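Local coordinates for uncharacterized protein (Acinetobacter baumannii, PDB 4L3U) that is of unknown function but folds as a compact, all-helical single chain belonging to the DUF4844 family, at residues A[14-19]-A[64-69]; A[29-34]-A[53-58]; A[40-45]-A[95-100]; A[83-88]-A[103-108]; A[89-94]-A[130-135]. All blocks are in the same frame, centred on the assembly; numbering follows the deposited sequence.

Contact 1 of 5, residues A[14-19]-A[64-69]; sequences NSNSIV and ALYQQK
Asn16 and Tyr66 meet where helix 14-27 begins and helix 45-68 runs out. The amide nitrogen ND2 of Asn16 donates to the backbone O of Tyr66 at 2.8 Å in a nearly straight bond, 167° at the hydrogen. The acceptor lies in the plane of the Asn16 amide, while ND2 comes in tilted from the plane of the Tyr66 carbonyl. The same ND2 sits at the edge of the Tyr66 ring, 3.4 Å from CD1. Over one face of that ring lies Val19, one turn further along its helix: its CG1 is 4.0 Å from the ring centroid, a CH-pi contact displaced toward the rim, with CE2 and CZ the nearest ring atoms. Two torsions set this up. Asn16 has CG anti to its backbone N (chi1 -178°), which carries the amide across to the other helix although the side chain does not start out facing it; Val19 holds CG1 in the same anti position (chi1 175°). The two segments run antiparallel. Further out, Asn16 ND2 also donates to Asn70 O, and Tyr66 packs on Leu77 of helix 74-86 and Val112 of helix 95-112. One amide nitrogen thus serves two backbone acceptors, Tyr66 O and Asn70 O, at the C-terminal end of helix 45-68, beside a ring that has Val19 over one face and that nitrogen at its edge.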
# COMPACT_ATOMS: atom_id res chain seq x y z
N ASN A 14 10.31 -2.96 -21.84
CA ASN A 14 10.81 -4.10 -21.09
C ASN A 14 10.65 -3.85 -19.59
O ASN A 14 10.26 -4.74 -18.85
CB ASN A 14 12.28 -4.35 -21.42
N SER A 15 10.97 -2.63 -19.16
CA SER A 15 10.76 -2.22 -17.78
C SER A 15 9.30 -2.41 -17.41
O SER A 15 8.97 -2.79 -16.29
CB SER A 15 11.16 -0.75 -17.60
OG SER A 15 12.40 -0.47 -18.22
N ASN A 16 8.42 -2.14 -18.38
CA ASN A 16 6.97 -2.27 -18.22
C ASN A 16 6.56 -3.67 -17.76
O ASN A 16 5.75 -3.81 -16.84
CB ASN A 16 6.28 -1.92 -19.55
CG ASN A 16 4.76 -1.99 -19.47
OD1 ASN A 16 4.16 -3.02 -19.76
ND2 ASN A 16 4.14 -0.87 -19.10
N SER A 17 7.13 -4.69 -18.38
CA SER A 17 6.82 -6.08 -18.04
C SER A 17 7.45 -6.50 -16.71
O SER A 17 6.90 -7.35 -16.00
CB SER A 17 7.31 -7.02 -19.15
OG SER A 17 8.70 -6.87 -19.38
N ILE A 18 8.60 -5.92 -16.38
CA ILE A 18 9.30 -6.23 -15.13
C ILE A 18 8.51 -5.73 -13.94
O ILE A 18 8.27 -6.47 -12.99
CB ILE A 18 10.71 -5.59 -15.08
CG1 ILE A 18 11.59 -6.20 -16.17
CG2 ILE A 18 11.37 -5.83 -13.72
CD1 ILE A 18 12.89 -5.45 -16.43
N VAL A 19 8.12 -4.46 -13.99
CA VAL A 19 7.32 -3.86 -12.93
C VAL A 19 6.07 -4.70 -12.72
O VAL A 19 5.71 -5.01 -11.58
CB VAL A 19 6.96 -2.39 -13.25
CG1 VAL A 19 6.03 -1.81 -12.20
CG2 VAL A 19 8.21 -1.53 -13.34
N ALA A 64 -3.05 -2.70 -14.27
CA ALA A 64 -3.97 -2.22 -15.30
C ALA A 64 -3.45 -0.94 -15.94
O ALA A 64 -3.65 -0.70 -17.12
CB ALA A 64 -5.34 -1.98 -14.71
N LEU A 65 -2.78 -0.13 -15.14
CA LEU A 65 -2.21 1.11 -15.63
C LEU A 65 -1.06 0.82 -16.59
O LEU A 65 -1.03 1.34 -17.70
CB LEU A 65 -1.73 1.98 -14.46
CG LEU A 65 -0.99 3.26 -14.81
CD1 LEU A 65 -1.80 4.13 -15.76
CD2 LEU A 65 -0.67 4.02 -13.54
N TYR A 66 -0.12 -0.02 -16.15
CA TYR A 66 1.04 -0.35 -16.98
C TYR A 66 0.66 -1.13 -18.23
O TYR A 66 1.39 -1.10 -19.22
CB TYR A 66 2.07 -1.15 -16.18
CG TYR A 66 2.97 -0.29 -15.32
CD1 TYR A 66 4.12 0.28 -15.85
CD2 TYR A 66 2.66 -0.04 -13.99
CE1 TYR A 66 4.94 1.07 -15.07
CE2 TYR A 66 3.48 0.75 -13.21
CZ TYR A 66 4.62 1.30 -13.75
OH TYR A 66 5.43 2.09 -12.97
N GLN A 67 -0.47 -1.82 -18.18
CA GLN A 67 -0.95 -2.54 -19.34
C GLN A 67 -1.52 -1.60 -20.39
O GLN A 67 -1.50 -1.90 -21.58
CB GLN A 67 -2.00 -3.57 -18.93
CG GLN A 67 -1.41 -4.80 -18.28
CD GLN A 67 -2.48 -5.73 -17.75
OE1 GLN A 67 -3.64 -5.35 -17.61
NE2 GLN A 67 -2.09 -6.96 -17.46
N GLN A 68 -2.04 -0.46 -19.94
CA GLN A 68 -2.64 0.51 -20.85
C GLN A 68 -1.70 1.68 -21.18
O GLN A 68 -2.02 2.52 -22.01
CB GLN A 68 -3.94 1.06 -20.26
CG GLN A 68 -5.08 0.06 -20.23
CD GLN A 68 -6.41 0.71 -19.90
OE1 GLN A 68 -7.09 0.31 -18.96
NE2 GLN A 68 -6.78 1.73 -20.68
N LYS A 69 -0.55 1.71 -20.52
CA LYS A 69 0.37 2.82 -20.63
C LYS A 69 1.79 2.30 -20.51
O LYS A 69 2.15 1.71 -19.48
CB LYS A 69 0.07 3.83 -19.52
CG LYS A 69 1.02 5.01 -19.41
CD LYS A 69 0.77 6.06 -20.47
CE LYS A 69 1.37 7.39 -20.05
NZ LYS A 69 1.16 8.45 -21.06

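Contact 2 of 5, residues A[29-34]-A[53-58]; sequences QDHFAG and QKVADT
The alpha carbons of His31 and Val55 are the closest pair here, CA to CA 8.3 Å, between an irregular loop and the middle of helix 45-68. Loop 29-34 has an Asx turn: Asp30 OD1 accepts from the backbone N of Phe32 at 3.1 Å, met from above the carboxylate plane, and the side chains of His31 and Phe32 both start out toward the helix. Val55 answers them with its two branches. CG1 lies over a face of the His31 imidazole, 3.9 Å from the ring centroid and 3.5 Å from CE1, a CH-pi contact. CG2 instead meets the Phe32 ring at its edge and in its plane, 3.9 Å from CE2. The split follows from chi1 of Val55 at 172°, which spreads the methyls toward one ring each. Between the segments there is no hydrogen bond; polar anchoring includes Asn52, in the turn before Val55, which binds Asp30 OD1 and the backbone N of His31, and Arg48, which forms a salt bridge with Asp30 OD2. Phe26 of helix 14-27 meets the His31 ring, and Gln100 and Val101 of helix 95-112 pack on Phe32, placing the loop between three helices.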
# COMPACT_ATOMS: atom_id res chain seq x y z
N GLN A 29 1.56 -12.02 -1.96
CA GLN A 29 2.23 -12.17 -0.69
C GLN A 29 1.32 -11.79 0.47
O GLN A 29 0.38 -11.01 0.30
CB GLN A 29 3.50 -11.32 -0.65
CG GLN A 29 4.53 -11.73 -1.68
CD GLN A 29 5.58 -10.67 -1.90
OE1 GLN A 29 5.61 -9.66 -1.19
NE2 GLN A 29 6.44 -10.87 -2.89
N ASP A 30 1.60 -12.35 1.64
CA ASP A 30 0.99 -11.91 2.88
C ASP A 30 1.87 -10.79 3.40
O ASP A 30 3.05 -11.01 3.68
CB ASP A 30 0.94 -13.06 3.89
CG ASP A 30 0.16 -12.70 5.15
OD1 ASP A 30 -0.15 -11.51 5.36
OD2 ASP A 30 -0.13 -13.62 5.94
N HIS A 31 1.31 -9.60 3.53
CA HIS A 31 2.09 -8.43 3.92
C HIS A 31 1.99 -8.10 5.40
O HIS A 31 2.49 -7.07 5.84
CB HIS A 31 1.64 -7.22 3.11
CG HIS A 31 1.80 -7.41 1.63
ND1 HIS A 31 0.78 -7.87 0.83
CD2 HIS A 31 2.87 -7.23 0.82
CE1 HIS A 31 1.20 -7.94 -0.42
NE2 HIS A 31 2.47 -7.56 -0.45
N PHE A 32 1.37 -8.99 6.17
CA PHE A 32 1.04 -8.69 7.56
C PHE A 32 1.35 -9.86 8.49
O PHE A 32 0.59 -10.16 9.41
CB PHE A 32 -0.42 -8.28 7.65
CG PHE A 32 -0.76 -7.11 6.77
CD1 PHE A 32 -0.55 -5.81 7.22
CD2 PHE A 32 -1.23 -7.30 5.48
CE1 PHE A 32 -0.83 -4.73 6.41
CE2 PHE A 32 -1.52 -6.22 4.68
CZ PHE A 32 -1.32 -4.93 5.14
N ALA A 33 2.48 -10.50 8.23
CA ALA A 33 2.98 -11.56 9.09
C ALA A 33 4.01 -11.00 10.04
O ALA A 33 4.49 -9.88 9.85
CB ALA A 33 3.58 -12.67 8.24
N GLY A 34 4.35 -11.76 11.07
CA GLY A 34 5.37 -11.34 12.01
C GLY A 34 6.74 -11.32 11.35
O GLY A 34 7.09 -12.26 10.63
N GLN A 53 -6.12 -8.33 0.75
CA GLN A 53 -6.99 -8.13 -0.40
C GLN A 53 -6.96 -6.68 -0.88
O GLN A 53 -6.86 -6.41 -2.08
CB GLN A 53 -8.42 -8.54 -0.06
CG GLN A 53 -9.44 -8.26 -1.16
CD GLN A 53 -9.12 -8.99 -2.46
OE1 GLN A 53 -8.35 -9.95 -2.48
NE2 GLN A 53 -9.73 -8.53 -3.55
N LYS A 54 -7.05 -5.74 0.06
CA LYS A 54 -6.97 -4.32 -0.25
C LYS A 54 -5.63 -3.98 -0.91
O LYS A 54 -5.55 -3.15 -1.81
CB LYS A 54 -7.14 -3.49 1.02
CG LYS A 54 -8.51 -3.62 1.68
CD LYS A 54 -9.54 -2.70 1.04
CE LYS A 54 -10.83 -2.66 1.86
NZ LYS A 54 -11.81 -1.66 1.33
N VAL A 55 -4.56 -4.63 -0.44
CA VAL A 55 -3.24 -4.44 -1.02
C VAL A 55 -3.21 -5.03 -2.41
O VAL A 55 -2.65 -4.46 -3.33
CB VAL A 55 -2.13 -5.10 -0.14
CG1 VAL A 55 -0.77 -5.07 -0.84
CG2 VAL A 55 -2.04 -4.41 1.21
N ALA A 56 -3.83 -6.20 -2.55
CA ALA A 56 -3.90 -6.87 -3.83
C ALA A 56 -4.67 -6.01 -4.83
O ALA A 56 -4.32 -5.95 -6.00
CB ALA A 56 -4.56 -8.23 -3.68
N ASP A 57 -5.70 -5.32 -4.35
CA ASP A 57 -6.52 -4.47 -5.21
C ASP A 57 -5.69 -3.32 -5.79
O ASP A 57 -5.80 -3.01 -6.97
CB ASP A 57 -7.72 -3.90 -4.45
CG ASP A 57 -8.70 -4.97 -4.00
OD1 ASP A 57 -8.74 -6.06 -4.61
OD2 ASP A 57 -9.45 -4.73 -3.03
N THR A 58 -4.86 -2.70 -4.96
CA THR A 58 -4.02 -1.60 -5.40
C THR A 58 -2.94 -2.09 -6.36
O THR A 58 -2.62 -1.43 -7.34
CB THR A 58 -3.35 -0.90 -4.21
OG1 THR A 58 -4.36 -0.45 -3.30
CG2 THR A 58 -2.53 0.29 -4.68

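Contact 3 of 5, residues A[40-45]-A[95-100]; sequences TGVQNS and TEDREQ
Val42 CG2 rests against the carboxylate of Asp97, 3.4 Å from OD1 and 3.8 Å from CG, in the close part of this contact. The two side chains cross at about a right angle, a methyl against a charged group, with no hydrogen bond between them. Asp97 reaches it with CG anti to the carbonyl carbon (chi1 -69°), a setting that brings the carboxylate end nearer to loop 40-45. Leu47 and Leu51 of helix 45-68 and Phe32 also pack on Val42, the last with a backbone hydrogen bond to it; Val42 and Asp97 are both buried.

Two helix starts flank the contact. Asn44 occupies the N-cap position of helix 45-68, its OD1 taking the backbone N of Leu47, and Asp94 caps helix 95-112 by accepting from the backbone N of Asp97.

The outer side, where Thr40 and Glu96 are exposed, is held through water. One water donates to Gly41 O at 3.2 Å and to Glu96 OE2 at 3.0 Å and is also hydrogen-bonded to Thr40 OG1 at 3.0 Å; it bridges side chains whose own oxygens, Thr40 OG1 and Glu96 OE2, stay 3.8 Å apart. A second water accepts from Gln43 N and donates to Asp97 OD2 at 3.1 Å, so the carboxylate that touches Val42 with one oxygen is linked to the loop backbone by the other.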
# COMPACT_ATOMS: atom_id res chain seq x y z
N THR A 40 4.50 -8.27 15.15
CA THR A 40 3.89 -9.56 15.46
C THR A 40 2.95 -10.05 14.36
O THR A 40 2.69 -11.25 14.24
CB THR A 40 3.11 -9.49 16.80
OG1 THR A 40 2.24 -8.35 16.79
CG2 THR A 40 4.08 -9.36 17.96
N GLY A 41 2.43 -9.12 13.56
CA GLY A 41 1.50 -9.46 12.50
C GLY A 41 0.07 -9.25 12.91
O GLY A 41 -0.23 -9.10 14.10
N VAL A 42 -0.83 -9.22 11.93
CA VAL A 42 -2.25 -9.06 12.21
C VAL A 42 -2.80 -10.39 12.70
O VAL A 42 -2.74 -11.40 12.00
CB VAL A 42 -3.03 -8.60 10.96
CG1 VAL A 42 -4.53 -8.56 11.24
CG2 VAL A 42 -2.54 -7.23 10.54
N GLN A 43 -3.35 -10.38 13.91
CA GLN A 43 -3.84 -11.59 14.55
C GLN A 43 -5.21 -12.02 14.03
O GLN A 43 -5.42 -13.19 13.72
CB GLN A 43 -3.88 -11.41 16.07
CG GLN A 43 -2.57 -11.78 16.76
CD GLN A 43 -1.34 -11.22 16.06
OE1 GLN A 43 -0.85 -11.80 15.09
NE2 GLN A 43 -0.84 -10.10 16.56
N ASN A 44 -6.14 -11.07 13.92
CA ASN A 44 -7.47 -11.39 13.39
C ASN A 44 -7.37 -11.84 11.94
O ASN A 44 -7.07 -11.04 11.05
CB ASN A 44 -8.41 -10.20 13.52
CG ASN A 44 -9.85 -10.57 13.25
OD1 ASN A 44 -10.32 -10.50 12.12
ND2 ASN A 44 -10.56 -10.98 14.30
N SER A 45 -7.61 -13.13 11.71
CA SER A 45 -7.43 -13.72 10.40
C SER A 45 -8.34 -13.10 9.35
O SER A 45 -7.95 -12.93 8.19
CB SER A 45 -7.68 -15.22 10.45
OG SER A 45 -7.59 -15.78 9.15
N THR A 95 -2.17 0.97 15.99
CA THR A 95 -1.00 1.69 15.50
C THR A 95 -0.04 0.77 14.74
O THR A 95 0.40 1.12 13.65
CB THR A 95 -0.28 2.38 16.66
OG1 THR A 95 -1.16 3.32 17.27
CG2 THR A 95 0.96 3.10 16.17
N GLU A 96 0.27 -0.40 15.30
CA GLU A 96 1.23 -1.30 14.68
C GLU A 96 0.76 -1.77 13.32
O GLU A 96 1.55 -1.94 12.40
CB GLU A 96 1.49 -2.53 15.54
CG GLU A 96 2.28 -2.26 16.79
CD GLU A 96 3.00 -3.49 17.31
OE1 GLU A 96 4.06 -3.33 17.95
OE2 GLU A 96 2.51 -4.62 17.07
N ASP A 97 -0.55 -2.00 13.20
CA ASP A 97 -1.12 -2.44 11.94
C ASP A 97 -1.10 -1.31 10.92
O ASP A 97 -0.84 -1.54 9.74
CB ASP A 97 -2.55 -2.95 12.13
CG ASP A 97 -2.61 -4.26 12.91
OD1 ASP A 97 -1.62 -5.02 12.89
OD2 ASP A 97 -3.67 -4.53 13.53
N ARG A 98 -1.37 -0.08 11.37
CA ARG A 98 -1.33 1.06 10.46
C ARG A 98 0.08 1.29 9.93
O ARG A 98 0.26 1.65 8.77
CB ARG A 98 -1.84 2.33 11.13
CG ARG A 98 -3.34 2.37 11.32
CD ARG A 98 -3.83 3.79 11.47
NE ARG A 98 -3.11 4.51 12.50
CZ ARG A 98 -3.38 4.44 13.80
NH1 ARG A 98 -4.38 3.69 14.25
NH2 ARG A 98 -2.66 5.14 14.66
N GLU A 99 1.08 1.08 10.78
CA GLU A 99 2.47 1.26 10.39
C GLU A 99 2.89 0.23 9.36
O GLU A 99 3.68 0.52 8.46
CB GLU A 99 3.40 1.17 11.61
CG GLU A 99 3.26 2.32 12.59
CD GLU A 99 3.87 3.62 12.09
OE1 GLU A 99 4.42 3.63 10.97
OE2 GLU A 99 3.80 4.63 12.82
N GLN A 100 2.36 -0.98 9.48
CA GLN A 100 2.69 -2.05 8.56
C GLN A 100 2.07 -1.79 7.19
O GLN A 100 2.65 -2.14 6.16
CB GLN A 100 2.23 -3.40 9.10
CG GLN A 100 2.77 -4.59 8.32
CD GLN A 100 4.28 -4.71 8.42
OE1 GLN A 100 4.91 -4.13 9.30
NE2 GLN A 100 4.87 -5.48 7.51
O HOH W 1 0.73 -6.28 15.32
O HOH W 2 -3.33 -7.24 14.92

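Contact 4 of 5, residues A[83-88]-A[103-108]; sequences NGISQI and TTFESF
Gly84 brings bare backbone up to the Phe105 ring: its C is 3.9 Å from CZ, an oblique approach in which the glycine main chain itself packs against the aromatic group. The next residue, Ile85, touches the ring twice. Its backbone N is 3.7 Å from Phe105 CE2, and its CD1 lies over the ring face, 3.8 Å from the centroid and only 12° off the normal, a well-centred CH-pi contact. Ile85 reaches there with chi1 at -168°, which sets CG1 opposite the backbone N. The opposite face of the ring is covered by Phe108, whose CE2 also sits over its centre, so Phe105 is sandwiched between an aliphatic tip from one helix and an aromatic neighbour from its own. The contact lies about 2 Å, centre to centre, from the middle of the chain, in the hydrophobic core of the helical bundle. Leu121 of helix 120-134 and Thr58 of helix 45-68 also pack on Phe105. As the helix gives out, Ser86 turns its OG back to Asn83 O at 2.9 Å. Ile88, already in the loop, returns to the core, its CD1 4.3 Å from Phe105 CE1, while its backbone O accepts from the indole NE1 of Trp124.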
# COMPACT_ATOMS: atom_id res chain seq x y z
N ASN A 83 -5.60 6.51 -4.12
CA ASN A 83 -6.90 5.87 -4.15
C ASN A 83 -6.86 4.50 -3.49
O ASN A 83 -7.83 4.08 -2.87
CB ASN A 83 -7.40 5.74 -5.58
CG ASN A 83 -7.78 7.07 -6.19
OD1 ASN A 83 -8.12 8.02 -5.48
ND2 ASN A 83 -7.71 7.16 -7.51
N GLY A 84 -5.74 3.81 -3.61
CA GLY A 84 -5.59 2.49 -3.03
C GLY A 84 -5.62 2.55 -1.51
O GLY A 84 -6.26 1.73 -0.86
N ILE A 85 -4.93 3.54 -0.95
CA ILE A 85 -4.82 3.68 0.50
C ILE A 85 -6.10 4.25 1.12
O ILE A 85 -6.45 3.91 2.24
CB ILE A 85 -3.60 4.57 0.90
CG1 ILE A 85 -3.31 4.47 2.40
CG2 ILE A 85 -3.82 6.02 0.50
CD1 ILE A 85 -2.69 3.16 2.83
N SER A 86 -6.79 5.11 0.38
CA SER A 86 -8.02 5.71 0.90
C SER A 86 -9.12 4.67 1.11
O SER A 86 -10.10 4.94 1.79
CB SER A 86 -8.51 6.82 -0.03
OG SER A 86 -8.77 6.32 -1.32
N GLN A 87 -8.95 3.48 0.53
CA GLN A 87 -9.93 2.40 0.66
C GLN A 87 -9.90 1.74 2.02
O GLN A 87 -10.77 0.93 2.36
CB GLN A 87 -9.69 1.32 -0.40
CG GLN A 87 -9.82 1.80 -1.82
CD GLN A 87 -11.16 2.43 -2.09
OE1 GLN A 87 -12.20 1.85 -1.79
NE2 GLN A 87 -11.15 3.63 -2.65
N ILE A 88 -8.88 2.07 2.81
CA ILE A 88 -8.67 1.48 4.12
C ILE A 88 -8.91 2.52 5.21
O ILE A 88 -8.18 3.51 5.30
CB ILE A 88 -7.24 0.93 4.25
CG1 ILE A 88 -6.91 0.00 3.08
CG2 ILE A 88 -7.06 0.20 5.57
CD1 ILE A 88 -5.46 -0.44 3.03
N THR A 103 4.30 0.80 5.52
CA THR A 103 5.51 0.14 5.06
C THR A 103 5.23 -0.65 3.79
O THR A 103 6.02 -0.65 2.85
CB THR A 103 6.08 -0.79 6.15
OG1 THR A 103 6.50 -0.01 7.27
CG2 THR A 103 7.26 -1.61 5.63
N THR A 104 4.09 -1.35 3.77
CA THR A 104 3.69 -2.15 2.62
C THR A 104 3.49 -1.26 1.39
O THR A 104 3.92 -1.61 0.30
CB THR A 104 2.40 -2.95 2.93
OG1 THR A 104 2.65 -3.86 4.01
CG2 THR A 104 1.92 -3.74 1.72
N PHE A 105 2.85 -0.11 1.58
CA PHE A 105 2.60 0.81 0.47
C PHE A 105 3.87 1.53 0.04
O PHE A 105 3.96 2.02 -1.09
CB PHE A 105 1.52 1.82 0.84
CG PHE A 105 0.14 1.40 0.43
CD1 PHE A 105 -0.55 0.44 1.15
CD2 PHE A 105 -0.47 1.97 -0.68
CE1 PHE A 105 -1.83 0.06 0.77
CE2 PHE A 105 -1.75 1.58 -1.06
CZ PHE A 105 -2.42 0.63 -0.34
N GLU A 106 4.85 1.61 0.93
CA GLU A 106 6.13 2.22 0.60
C GLU A 106 6.83 1.36 -0.44
O GLU A 106 7.58 1.86 -1.27
CB GLU A 106 7.01 2.38 1.84
CG GLU A 106 6.70 3.62 2.67
CD GLU A 106 7.52 3.70 3.94
OE1 GLU A 106 8.13 2.68 4.34
OE2 GLU A 106 7.55 4.79 4.56
N SER A 107 6.58 0.05 -0.38
CA SER A 107 7.17 -0.88 -1.33
C SER A 107 6.68 -0.58 -2.74
O SER A 107 7.43 -0.72 -3.70
CB SER A 107 6.84 -2.32 -0.95
OG SER A 107 7.35 -2.63 0.34
N PHE A 108 5.42 -0.16 -2.86
CA PHE A 108 4.87 0.26 -4.15
C PHE A 108 5.70 1.40 -4.72
O PHE A 108 6.01 1.40 -5.90
CB PHE A 108 3.42 0.73 -4.02
CG PHE A 108 2.40 -0.38 -4.00
CD1 PHE A 108 2.44 -1.40 -4.94
CD2 PHE A 108 1.39 -0.40 -3.06
CE1 PHE A 108 1.50 -2.42 -4.92
CE2 PHE A 108 0.45 -1.41 -3.03
CZ PHE A 108 0.51 -2.42 -3.97

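Contact 5 of 5, residues A[89-94]-A[130-135]; sequences DPDKLD and ISKLLE
Asp91 and Lys132 reach each other through matching first torsions, each with CG anti to the carbonyl carbon and beside the backbone N: chi1 is -57° in the aspartate and -71° in the lysine. From there Lys132 runs out extended, all its later torsions near 180°, and its length spans most of a wide separation, the CA atoms of Asp91 and Lys132 being 10.4 Å apart. Asp91 needs only its short carboxylate, whose end swings nearer although the side chain does not set out directly at the helix. At the meeting point Lys132 NZ is 3.2 Å from Asp91 OD1, a salt bridge whose hydrogen bond is weak. The other oxygen, OD2 of Asp91, stays 3.9 Å from NZ, so the ammonium group engages one oxygen and not both. Lys132 CE follows, 3.8 Å from Asp91 OD1.

Loop 89-94 links helix 74-86 to helix 95-112, whereas Lys132 lies near the end of helix 120-134, the last of the chain. The backbone N of Asp91 is tied weakly to Asp89 OD1, and Glu128, one turn before Lys132, touches the Asp91 side chain. Pro90 and the buried Leu93 also pack on Trp124 of helix 120-134. Both charged partners are exposed; a salt bridge made through one carboxylate oxygen, with a weak hydrogen bond, would probably add only a modest electrostatic link between loop 89-94 and helix 120-134.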
# COMPACT_ATOMS: atom_id res chain seq x y z
N ASP A 89 -9.93 2.29 6.03
CA ASP A 89 -10.27 3.18 7.13
C ASP A 89 -9.25 3.06 8.27
O ASP A 89 -9.17 2.00 8.89
CB ASP A 89 -11.67 2.83 7.64
CG ASP A 89 -12.17 3.77 8.72
OD1 ASP A 89 -11.69 4.93 8.76
OD2 ASP A 89 -13.04 3.36 9.51
N PRO A 90 -8.47 4.12 8.53
CA PRO A 90 -7.44 4.01 9.57
C PRO A 90 -8.00 3.86 10.99
O PRO A 90 -7.26 3.50 11.90
CB PRO A 90 -6.67 5.33 9.45
CG PRO A 90 -7.63 6.28 8.84
CD PRO A 90 -8.47 5.46 7.91
N ASP A 91 -9.29 4.13 11.16
CA ASP A 91 -9.92 4.01 12.47
C ASP A 91 -10.31 2.57 12.82
O ASP A 91 -10.88 2.32 13.88
CB ASP A 91 -11.15 4.92 12.54
CG ASP A 91 -10.82 6.37 12.25
OD1 ASP A 91 -9.69 6.80 12.56
OD2 ASP A 91 -11.70 7.09 11.73
N LYS A 92 -10.00 1.63 11.93
CA LYS A 92 -10.32 0.22 12.14
C LYS A 92 -9.08 -0.61 12.52
O LYS A 92 -9.19 -1.81 12.79
CB LYS A 92 -10.96 -0.37 10.87
CG LYS A 92 -12.33 0.19 10.51
CD LYS A 92 -13.43 -0.37 11.40
N LEU A 93 -7.92 0.04 12.55
CA LEU A 93 -6.64 -0.63 12.84
C LEU A 93 -5.89 -0.01 14.02
O LEU A 93 -6.01 1.19 14.28
CB LEU A 93 -5.74 -0.58 11.60
CG LEU A 93 -6.27 -1.14 10.29
CD1 LEU A 93 -5.29 -0.84 9.17
CD2 LEU A 93 -6.53 -2.64 10.39
N ASP A 94 -5.09 -0.81 14.72
CA ASP A 94 -4.23 -0.28 15.78
C ASP A 94 -3.00 0.36 15.15
O ASP A 94 -2.81 0.31 13.94
CB ASP A 94 -3.86 -1.33 16.84
CG ASP A 94 -2.92 -2.43 16.33
OD1 ASP A 94 -2.31 -2.29 15.25
OD2 ASP A 94 -2.79 -3.46 17.03
N ILE A 130 -4.06 12.27 15.44
CA ILE A 130 -3.80 13.60 15.98
C ILE A 130 -5.10 14.40 16.09
O ILE A 130 -5.26 15.20 17.01
CB ILE A 130 -2.78 14.39 15.13
CG1 ILE A 130 -1.42 13.70 15.16
CG2 ILE A 130 -2.66 15.84 15.62
CD1 ILE A 130 -0.73 13.72 16.51
N SER A 131 -6.01 14.20 15.14
CA SER A 131 -7.30 14.87 15.18
C SER A 131 -8.08 14.50 16.45
O SER A 131 -8.65 15.37 17.10
CB SER A 131 -8.13 14.50 13.95
OG SER A 131 -7.54 15.02 12.77
N LYS A 132 -8.09 13.21 16.77
CA LYS A 132 -8.78 12.71 17.96
C LYS A 132 -8.06 13.11 19.25
O LYS A 132 -8.69 13.28 20.29
CB LYS A 132 -8.91 11.18 17.91
CG LYS A 132 -9.90 10.67 16.87
CD LYS A 132 -9.86 9.16 16.75
CE LYS A 132 -10.80 8.67 15.66
NZ LYS A 132 -10.81 7.19 15.57
N LEU A 133 -6.74 13.23 19.17
CA LEU A 133 -5.93 13.71 20.29
C LEU A 133 -6.27 15.16 20.60
O LEU A 133 -6.45 15.53 21.77
CB LEU A 133 -4.44 13.58 19.97
CG LEU A 133 -3.46 14.09 21.03
CD1 LEU A 133 -3.54 13.25 22.30
CD2 LEU A 133 -2.02 14.13 20.51
N LEU A 134 -6.37 15.99 19.56
CA LEU A 134 -6.70 17.40 19.73
C LEU A 134 -8.19 17.63 20.04
O LEU A 134 -8.57 18.71 20.48
CB LEU A 134 -6.28 18.19 18.48
CG LEU A 134 -4.78 18.17 18.14
CD1 LEU A 134 -4.53 18.75 16.76
CD2 LEU A 134 -3.96 18.91 19.19
N GLU A 135 -9.01 16.61 19.82
CA GLU A 135 -10.45 16.70 20.10
C GLU A 135 -10.76 16.17 21.49
O GLU A 135 -10.49 16.83 22.49
CB GLU A 135 -11.24 15.91 19.06

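From the N terminus, contact 1 closes a loop of 44 intervening residues by joining the start of helix 14-27 to the end of helix 45-68. Contact 2 falls wholly within that span and fastens the intervening loop to the middle of helix 45-68. Contact 3 crosses both, since residues 40-45 lie inside the loops of contacts 1 and 2 and residues 95-100 outside them; it also touches contact 2. Contact 4 follows contacts 1 and 2 in series but crosses contact 3, bringing helices 74-86 and 95-112 together at the core. Contact 5 crosses contacts 3 and 4 and brings in helix 120-134. Contacts 1 and 5 lie on opposite sides of the chain's centre, with centres about 36 Å apart.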